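Local coordinates for protein japanin (Rhipicephalus appendiculatus, PDB 4BOE) that binds cholesterol in the pocket of a lipocalin barrel and, as a secreted tick salivary protein, blocks dendritic cell differentiation from monocytes and dampens host inflammatory responses, at residues L107-V110 with R111-S115; T119-Y122 with V123-P127; V76-D80 with Y81-N85. All coordinates share one frame; numbering follows the deposited sequence.

Interaction 1 (L107-V110 with R111-S115); sequences LKEV and RSTCS
E109 turns CG opposite its carbonyl carbon (chi1 -66°) and runs extended beyond it, while T113 sets OG1 between its own backbone N and carbonyl carbon (chi1 64°); the carboxylate of the first thus arrives at both the hydroxyl and the amide of the second. E109 OE1 does the touching: it lies 3.0 Å from T113 OG1, a hydroxyl whose proton could go to a different acceptor instead, and takes a weak bond from T113 N at 3.3 Å. The methyl T113 CG2 lies alongside, 3.4 Å from E109 OE1. The other carboxylate oxygen, OE2, is held by a salt bridge to K20, which probably favours the charged form of E109. Between the two residues the chain reverses through an inverse gamma turn centred on R111, with a weak bond of 3.2 Å from S112 N to V110 O. This is the loop between antiparallel strands 101-106 and 114-118 of the lipocalin barrel, close to the cholesterol pocket that S115 lines. R111 stretches away from the turn to a salt bridge with D140, and S112 OG bonds back to D106 O. C114, where the second strand starts, is tied to C138 by a disulfide.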
loop_
_atom_site.group_PDB
_atom_site.type_symbol
_atom_site.label_atom_id
_atom_site.label_comp_id
_atom_site.label_asym_id
_atom_site.label_seq_id
_atom_site.Cartn_x
_atom_site.Cartn_y
_atom_site.Cartn_z
ATOM N N LEU A 107 -1.584 -13.910 -2.915
ATOM C CA LEU A 107 -0.998 -15.220 -3.248
ATOM C C LEU A 107 -2.000 -16.351 -3.408
ATOM O O LEU A 107 -1.873 -17.109 -4.356
ATOM C CB LEU A 107 0.018 -15.655 -2.173
ATOM C CG LEU A 107 1.434 -15.892 -2.656
ATOM C CD1 LEU A 107 2.126 -14.587 -2.899
ATOM C CD2 LEU A 107 2.213 -16.730 -1.643
ATOM N N LYS A 108 -2.934 -16.511 -2.465
ATOM C CA LYS A 108 -3.836 -17.671 -2.400
ATOM C C LYS A 108 -5.178 -17.569 -3.154
ATOM O O LYS A 108 -5.842 -18.602 -3.310
ATOM C CB LYS A 108 -4.111 -18.028 -0.926
ATOM C CG LYS A 108 -2.852 -18.466 -0.166
ATOM C CD LYS A 108 -3.136 -18.731 1.311
ATOM C CE LYS A 108 -1.912 -19.196 2.074
ATOM N NZ LYS A 108 -1.020 -18.067 2.459
ATOM N N GLU A 109 -5.580 -16.383 -3.623
ATOM C CA GLU A 109 -6.833 -16.252 -4.369
ATOM C C GLU A 109 -6.590 -16.524 -5.869
ATOM O O GLU A 109 -5.597 -16.029 -6.417
ATOM C CB GLU A 109 -7.410 -14.845 -4.186
ATOM C CG GLU A 109 -7.853 -14.539 -2.766
ATOM C CD GLU A 109 -8.096 -13.064 -2.488
ATOM O OE1 GLU A 109 -7.368 -12.218 -3.061
ATOM O OE2 GLU A 109 -8.998 -12.755 -1.672
ATOM N N VAL A 110 -7.487 -17.314 -6.530
ATOM C CA VAL A 110 -7.391 -17.594 -7.984
ATOM C C VAL A 110 -7.639 -16.287 -8.731
ATOM O O VAL A 110 -6.883 -15.964 -9.630
ATOM C CB VAL A 110 -8.310 -18.753 -8.500
ATOM C CG1 VAL A 110 -9.810 -18.432 -8.360
ATOM C CG2 VAL A 110 -7.984 -19.096 -9.958
ATOM N N ARG A 111 -8.655 -15.516 -8.317
ATOM C CA ARG A 111 -8.953 -14.194 -8.872
ATOM C C ARG A 111 -8.226 -13.233 -7.918
ATOM O O ARG A 111 -8.791 -12.657 -7.000
ATOM C CB ARG A 111 -10.470 -13.982 -8.936
ATOM C CG ARG A 111 -10.911 -12.905 -9.884
ATOM C CD ARG A 111 -12.337 -13.142 -10.338
ATOM N NE ARG A 111 -12.797 -12.043 -11.180
ATOM C CZ ARG A 111 -13.199 -10.859 -10.732
ATOM N NH1 ARG A 111 -13.226 -10.606 -9.425
ATOM N NH2 ARG A 111 -13.575 -9.917 -11.583
ATOM N N SER A 112 -6.923 -13.166 -8.086
ATOM C CA SER A 112 -6.040 -12.455 -7.182
ATOM C C SER A 112 -6.305 -10.932 -7.018
ATOM O O SER A 112 -6.205 -10.198 -8.001
ATOM C CB SER A 112 -4.611 -12.681 -7.621
ATOM O OG SER A 112 -3.733 -12.124 -6.672
ATOM N N THR A 113 -6.576 -10.474 -5.767
ATOM C CA THR A 113 -6.799 -9.063 -5.490
ATOM C C THR A 113 -5.464 -8.330 -5.546
ATOM O O THR A 113 -4.423 -8.892 -5.214
ATOM C CB THR A 113 -7.524 -8.813 -4.171
ATOM O OG1 THR A 113 -6.726 -9.264 -3.097
ATOM C CG2 THR A 113 -8.924 -9.419 -4.145
ATOM N N CYS A 114 -5.551 -7.060 -5.865
ATOM C CA CYS A 114 -4.370 -6.217 -6.044
ATOM C C CYS A 114 -4.447 -4.898 -5.302
ATOM O O CYS A 114 -5.507 -4.421 -4.965
ATOM C CB CYS A 114 -4.109 -5.980 -7.535
ATOM S SG CYS A 114 -4.707 -4.375 -8.142
ATOM N N SER A 115 -3.268 -4.285 -5.126
ATOM C CA SER A 115 -3.080 -2.968 -4.514
ATOM C C SER A 115 -1.916 -2.269 -5.243
ATOM O O SER A 115 -0.882 -2.893 -5.524
ATOM C CB SER A 115 -2.891 -3.005 -3.001
ATOM O OG SER A 115 -1.743 -3.687 -2.560
#

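Interaction 2 (T119-Y122 with V123-P127); sequences TLKY and VDRIP
Y122 and P127 meet across the turn that links strand 114-118 to helix 128-137. From Y122 CB, 3.8 Å from R125 O, the tyrosine side chain leaves with CG opposite the carbonyl carbon (chi1 -55°), and the two side chains cross at about a right angle. CG and CD1 then meet the proline CD, and Y122 CE1 comes closest, 3.5 Å from P127 CG. Y122 CZ, next to the hydroxyl, still lies 3.7 Å from P127 CG. This is a CH-pi contact: P127 CG sits over the ring face, 16° off the normal, and K121 CB lies over the opposite face. P127 is also the N-cap residue of helix 128-137. The backbone of this stretch forms a type I beta turn from Y122 to R125, closed by R125 N to Y122 O at 3.2 Å. D124 OD1 forms a salt bridge with R125 NE (3.0 Å), and one water lies between that carboxylate oxygen and L120 O. Beside the turn L120 CD1 touches V123 CG2, and V123 also packs on Y13, F146 and Y151. The guanidinium lays a face over K121 O, at a poor angle for hydrogen bonding, and probably adds a charge-dipole attraction; the Y122-P127 contact is probably mainly dispersive, with a weak electrostatic share from the polarised CH of P127 CG facing the pi cloud.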
loop_
_atom_site.group_PDB
_atom_site.type_symbol
_atom_site.label_atom_id
_atom_site.label_comp_id
_atom_site.label_asym_id
_atom_site.label_seq_id
_atom_site.Cartn_x
_atom_site.Cartn_y
_atom_site.Cartn_z
ATOM N N THR A 119 4.613 6.740 -4.700
ATOM C CA THR A 119 5.192 7.766 -3.824
ATOM C C THR A 119 4.572 9.132 -4.146
ATOM O O THR A 119 3.727 9.253 -5.048
ATOM C CB THR A 119 6.711 7.829 -3.993
ATOM O OG1 THR A 119 6.940 8.256 -5.307
ATOM C CG2 THR A 119 7.396 6.502 -3.724
ATOM N N LEU A 120 4.998 10.169 -3.411
ATOM C CA LEU A 120 4.505 11.549 -3.612
ATOM C C LEU A 120 4.622 12.046 -5.037
ATOM O O LEU A 120 3.817 12.871 -5.452
ATOM C CB LEU A 120 5.232 12.549 -2.701
ATOM C CG LEU A 120 4.478 13.868 -2.463
ATOM C CD1 LEU A 120 3.234 13.644 -1.583
ATOM C CD2 LEU A 120 5.399 14.903 -1.856
ATOM N N LYS A 121 5.610 11.560 -5.783
ATOM C CA LYS A 121 5.836 11.939 -7.165
ATOM C C LYS A 121 4.591 11.752 -8.052
ATOM O O LYS A 121 4.394 12.534 -8.981
ATOM C CB LYS A 121 7.012 11.122 -7.706
ATOM C CG LYS A 121 7.421 11.432 -9.116
ATOM C CD LYS A 121 8.554 10.541 -9.505
ATOM C CE LYS A 121 9.055 10.870 -10.888
ATOM N NZ LYS A 121 10.328 10.184 -11.193
ATOM N N TYR A 122 3.776 10.709 -7.797
ATOM C CA TYR A 122 2.626 10.424 -8.634
ATOM C C TYR A 122 1.266 10.567 -7.977
ATOM O O TYR A 122 0.297 10.147 -8.596
ATOM C CB TYR A 122 2.773 8.989 -9.173
ATOM C CG TYR A 122 4.060 8.687 -9.909
ATOM C CD1 TYR A 122 4.540 9.549 -10.897
ATOM C CD2 TYR A 122 4.659 7.436 -9.806
ATOM C CE1 TYR A 122 5.674 9.234 -11.648
ATOM C CE2 TYR A 122 5.758 7.088 -10.593
ATOM C CZ TYR A 122 6.282 8.002 -11.491
ATOM O OH TYR A 122 7.397 7.689 -12.242
ATOM N N VAL A 123 1.145 11.128 -6.761
ATOM C CA VAL A 123 -0.165 11.160 -6.077
ATOM C C VAL A 123 -1.256 11.943 -6.838
ATOM O O VAL A 123 -2.426 11.545 -6.814
ATOM C CB VAL A 123 -0.117 11.612 -4.588
ATOM C CG1 VAL A 123 0.607 10.590 -3.728
ATOM C CG2 VAL A 123 0.457 13.008 -4.405
ATOM N N ASP A 124 -0.898 13.029 -7.496
ATOM C CA ASP A 124 -1.906 13.819 -8.234
ATOM C C ASP A 124 -2.013 13.401 -9.716
ATOM O O ASP A 124 -2.828 13.965 -10.434
ATOM C CB ASP A 124 -1.586 15.329 -8.126
ATOM C CG ASP A 124 -0.192 15.722 -8.613
ATOM O OD1 ASP A 124 0.690 14.827 -8.687
ATOM O OD2 ASP A 124 0.016 16.921 -8.929
ATOM N N ARG A 125 -1.138 12.503 -10.196
ATOM C CA ARG A 125 -1.144 12.090 -11.591
ATOM C C ARG A 125 -0.398 10.796 -11.781
ATOM O O ARG A 125 0.829 10.777 -11.885
ATOM C CB ARG A 125 -0.597 13.180 -12.555
ATOM C CG ARG A 125 0.378 14.221 -11.982
ATOM C CD ARG A 125 1.714 13.704 -11.456
ATOM N NE ARG A 125 2.537 14.836 -10.997
ATOM C CZ ARG A 125 3.873 14.888 -10.974
ATOM N NH1 ARG A 125 4.601 13.848 -11.382
ATOM N NH2 ARG A 125 4.493 15.978 -10.533
ATOM N N ILE A 126 -1.157 9.719 -11.882
ATOM C CA ILE A 126 -0.609 8.385 -12.101
ATOM C C ILE A 126 -0.124 8.345 -13.548
ATOM O O ILE A 126 -0.906 8.664 -14.424
ATOM C CB ILE A 126 -1.701 7.291 -11.846
ATOM C CG1 ILE A 126 -2.326 7.391 -10.400
ATOM C CG2 ILE A 126 -1.140 5.885 -12.096
ATOM C CD1 ILE A 126 -1.410 7.080 -9.267
ATOM N N PRO A 127 1.118 7.933 -13.820
ATOM C CA PRO A 127 1.562 7.802 -15.228
ATOM C C PRO A 127 0.644 6.808 -16.003
ATOM O O PRO A 127 0.150 5.850 -15.403
ATOM C CB PRO A 127 2.985 7.264 -15.098
ATOM C CG PRO A 127 3.426 7.670 -13.750
ATOM C CD PRO A 127 2.218 7.636 -12.882
HETATM O O HOH W 1 2.729 14.607 -7.051
#

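Interaction 3 (V76-D80 with Y81-N85)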
loop_
_atom_site.group_PDB
_atom_site.type_symbol
_atom_site.label_atom_id
_atom_site.label_comp_id
_atom_site.label_asym_id
_atom_site.label_seq_id
_atom_site.Cartn_x
_atom_site.Cartn_y
_atom_site.Cartn_z
ATOM N N VAL A 76 5.439 -10.086 4.777
ATOM C CA VAL A 76 4.820 -9.074 5.650
ATOM C C VAL A 76 4.553 -9.690 7.022
ATOM O O VAL A 76 3.955 -10.743 7.071
ATOM C CB VAL A 76 3.520 -8.483 5.007
ATOM C CG1 VAL A 76 2.787 -7.532 5.964
ATOM C CG2 VAL A 76 3.826 -7.792 3.676
ATOM N N LYS A 77 5.057 -9.075 8.118
ATOM C CA LYS A 77 4.751 -9.488 9.501
ATOM C C LYS A 77 3.985 -8.306 10.088
ATOM O O LYS A 77 4.561 -7.318 10.529
ATOM C CB LYS A 77 6.006 -9.814 10.340
ATOM C CG LYS A 77 6.654 -11.122 9.960
ATOM C CD LYS A 77 7.737 -11.623 10.947
ATOM C CE LYS A 77 8.735 -10.595 11.398
ATOM N NZ LYS A 77 9.843 -11.194 12.198
ATOM N N ALA A 78 2.693 -8.350 9.934
ATOM C CA ALA A 78 1.818 -7.289 10.378
ATOM C C ALA A 78 1.407 -7.480 11.832
ATOM O O ALA A 78 1.278 -8.610 12.312
ATOM C CB ALA A 78 0.578 -7.214 9.496
ATOM N N SER A 79 1.162 -6.354 12.516
ATOM C CA SER A 79 0.675 -6.398 13.884
ATOM C C SER A 79 -0.658 -7.149 13.933
ATOM O O SER A 79 -1.376 -7.308 12.935
ATOM C CB SER A 79 0.479 -4.987 14.430
ATOM O OG SER A 79 -0.601 -4.351 13.764
ATOM N N ASP A 80 -0.978 -7.621 15.107
ATOM C CA ASP A 80 -2.231 -8.332 15.336
ATOM C C ASP A 80 -3.436 -7.465 14.919
ATOM O O ASP A 80 -4.373 -7.961 14.290
ATOM C CB ASP A 80 -2.306 -8.702 16.819
ATOM C CG ASP A 80 -3.512 -9.514 17.148
ATOM O OD1 ASP A 80 -4.615 -8.931 17.224
ATOM O OD2 ASP A 80 -3.376 -10.745 17.273
ATOM N N TYR A 81 -3.394 -6.170 15.259
ATOM C CA TYR A 81 -4.461 -5.234 14.897
ATOM C C TYR A 81 -4.649 -5.163 13.373
ATOM O O TYR A 81 -5.779 -5.209 12.894
ATOM C CB TYR A 81 -4.120 -3.817 15.460
ATOM C CG TYR A 81 -5.259 -2.830 15.291
ATOM C CD1 TYR A 81 -5.462 -2.174 14.088
ATOM C CD2 TYR A 81 -6.188 -2.629 16.307
ATOM C CE1 TYR A 81 -6.588 -1.385 13.879
ATOM C CE2 TYR A 81 -7.260 -1.768 16.146
ATOM C CZ TYR A 81 -7.450 -1.124 14.935
ATOM O OH TYR A 81 -8.562 -0.328 14.784
ATOM N N VAL A 82 -3.538 -4.984 12.626
ATOM C CA VAL A 82 -3.548 -4.866 11.161
ATOM C C VAL A 82 -3.983 -6.188 10.506
ATOM O O VAL A 82 -4.721 -6.173 9.529
ATOM C CB VAL A 82 -2.176 -4.367 10.643
ATOM C CG1 VAL A 82 -2.064 -4.496 9.124
ATOM C CG2 VAL A 82 -1.920 -2.928 11.098
ATOM N N ARG A 83 -3.527 -7.327 11.045
ATOM C CA ARG A 83 -3.949 -8.643 10.548
ATOM C C ARG A 83 -5.436 -8.906 10.842
ATOM O O ARG A 83 -6.166 -9.390 9.981
ATOM C CB ARG A 83 -3.091 -9.741 11.169
ATOM C CG ARG A 83 -1.682 -9.736 10.644
ATOM C CD ARG A 83 -0.883 -10.943 11.103
ATOM N NE ARG A 83 -0.388 -10.794 12.475
ATOM C CZ ARG A 83 -0.824 -11.458 13.546
ATOM N NH1 ARG A 83 -1.809 -12.346 13.438
ATOM N NH2 ARG A 83 -0.281 -11.233 14.738
ATOM N N ASP A 84 -5.881 -8.552 12.050
ATOM C CA ASP A 84 -7.266 -8.747 12.481
ATOM C C ASP A 84 -8.268 -7.843 11.701
ATOM O O ASP A 84 -9.299 -8.327 11.233
ATOM C CB ASP A 84 -7.361 -8.457 14.018
ATOM C CG ASP A 84 -8.660 -8.792 14.730
ATOM O OD1 ASP A 84 -9.526 -9.448 14.111
ATOM O OD2 ASP A 84 -8.786 -8.440 15.937
ATOM N N ASN A 85 -7.976 -6.557 11.580
ATOM C CA ASN A 85 -8.925 -5.587 11.004
ATOM C C ASN A 85 -8.728 -5.132 9.537
ATOM O O ASN A 85 -9.700 -4.685 8.935
ATOM C CB ASN A 85 -8.921 -4.335 11.903
ATOM C CG ASN A 85 -9.636 -4.565 13.246
ATOM O OD1 ASN A 85 -10.694 -5.194 13.317
ATOM N ND2 ASN A 85 -9.037 -4.165 14.346
#
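The guanidinium of R83 has D80 CA over one face, 3.5 Å above the plane, and A78 O at its edge, in plane. R83 NE donates to A78 O at 2.8 Å, the oxygen 9° out of the guanidinium plane, and the bend at chi3 folds the arginine back over the chain to reach it. The ring of Y81 carries N85 ND2 over one face, toward the rim. R83 and S79 sit at the start of the short helix 80-85, which follows strand 73-78 of the lipocalin barrel; S79 is its N-cap. S79 holds OG between its backbone N and carbonyl carbon (chi1 69°), and S79 OG accepts from V82 N at 3.2 Å and bonds weakly to A62 O of strand 59-66. Were S79 an alanine, the capping oxygen would be gone and V82 N would probably lack its side-chain acceptor. The main chain winds on with R83 N to S79 O and D84 N to D80 O. Below the cap, A78 CB packs against V82 CG1 and R83 CG, while V82 reaches L45 and A88. The carboxylate of D80 and the guanidinium of R83 are turned 81° apart, and any attraction is probably electrostatic only, without a directed bond. D80 OD2 stops 4.0 Å from R83 NH2, and D80 OD1 lies 4.4 Å from the like-charged D84 OD2.

How the interactions relate
Along the chain interaction 3 comes first, then interaction 1, then interaction 2. Interactions 1 and 3 both reach the antiparallel barrel sheet, with centres 18 Å apart and nearest atoms about 9 Å apart: the former enters strand 114-118, the latter leaves strand 73-78, and strands 91-98 and 101-106 lie between them in the sheet order. Interaction 2 follows the other end of strand 114-118, its centre 24 Å from that of interaction 1. It lies on the opposite side of the chain's centre from interaction 3, 27 Å between centres. The three contacts thus sit at strand ends around the cholesterol-binding barrel, two of them leading into helices 80-85 and 128-137.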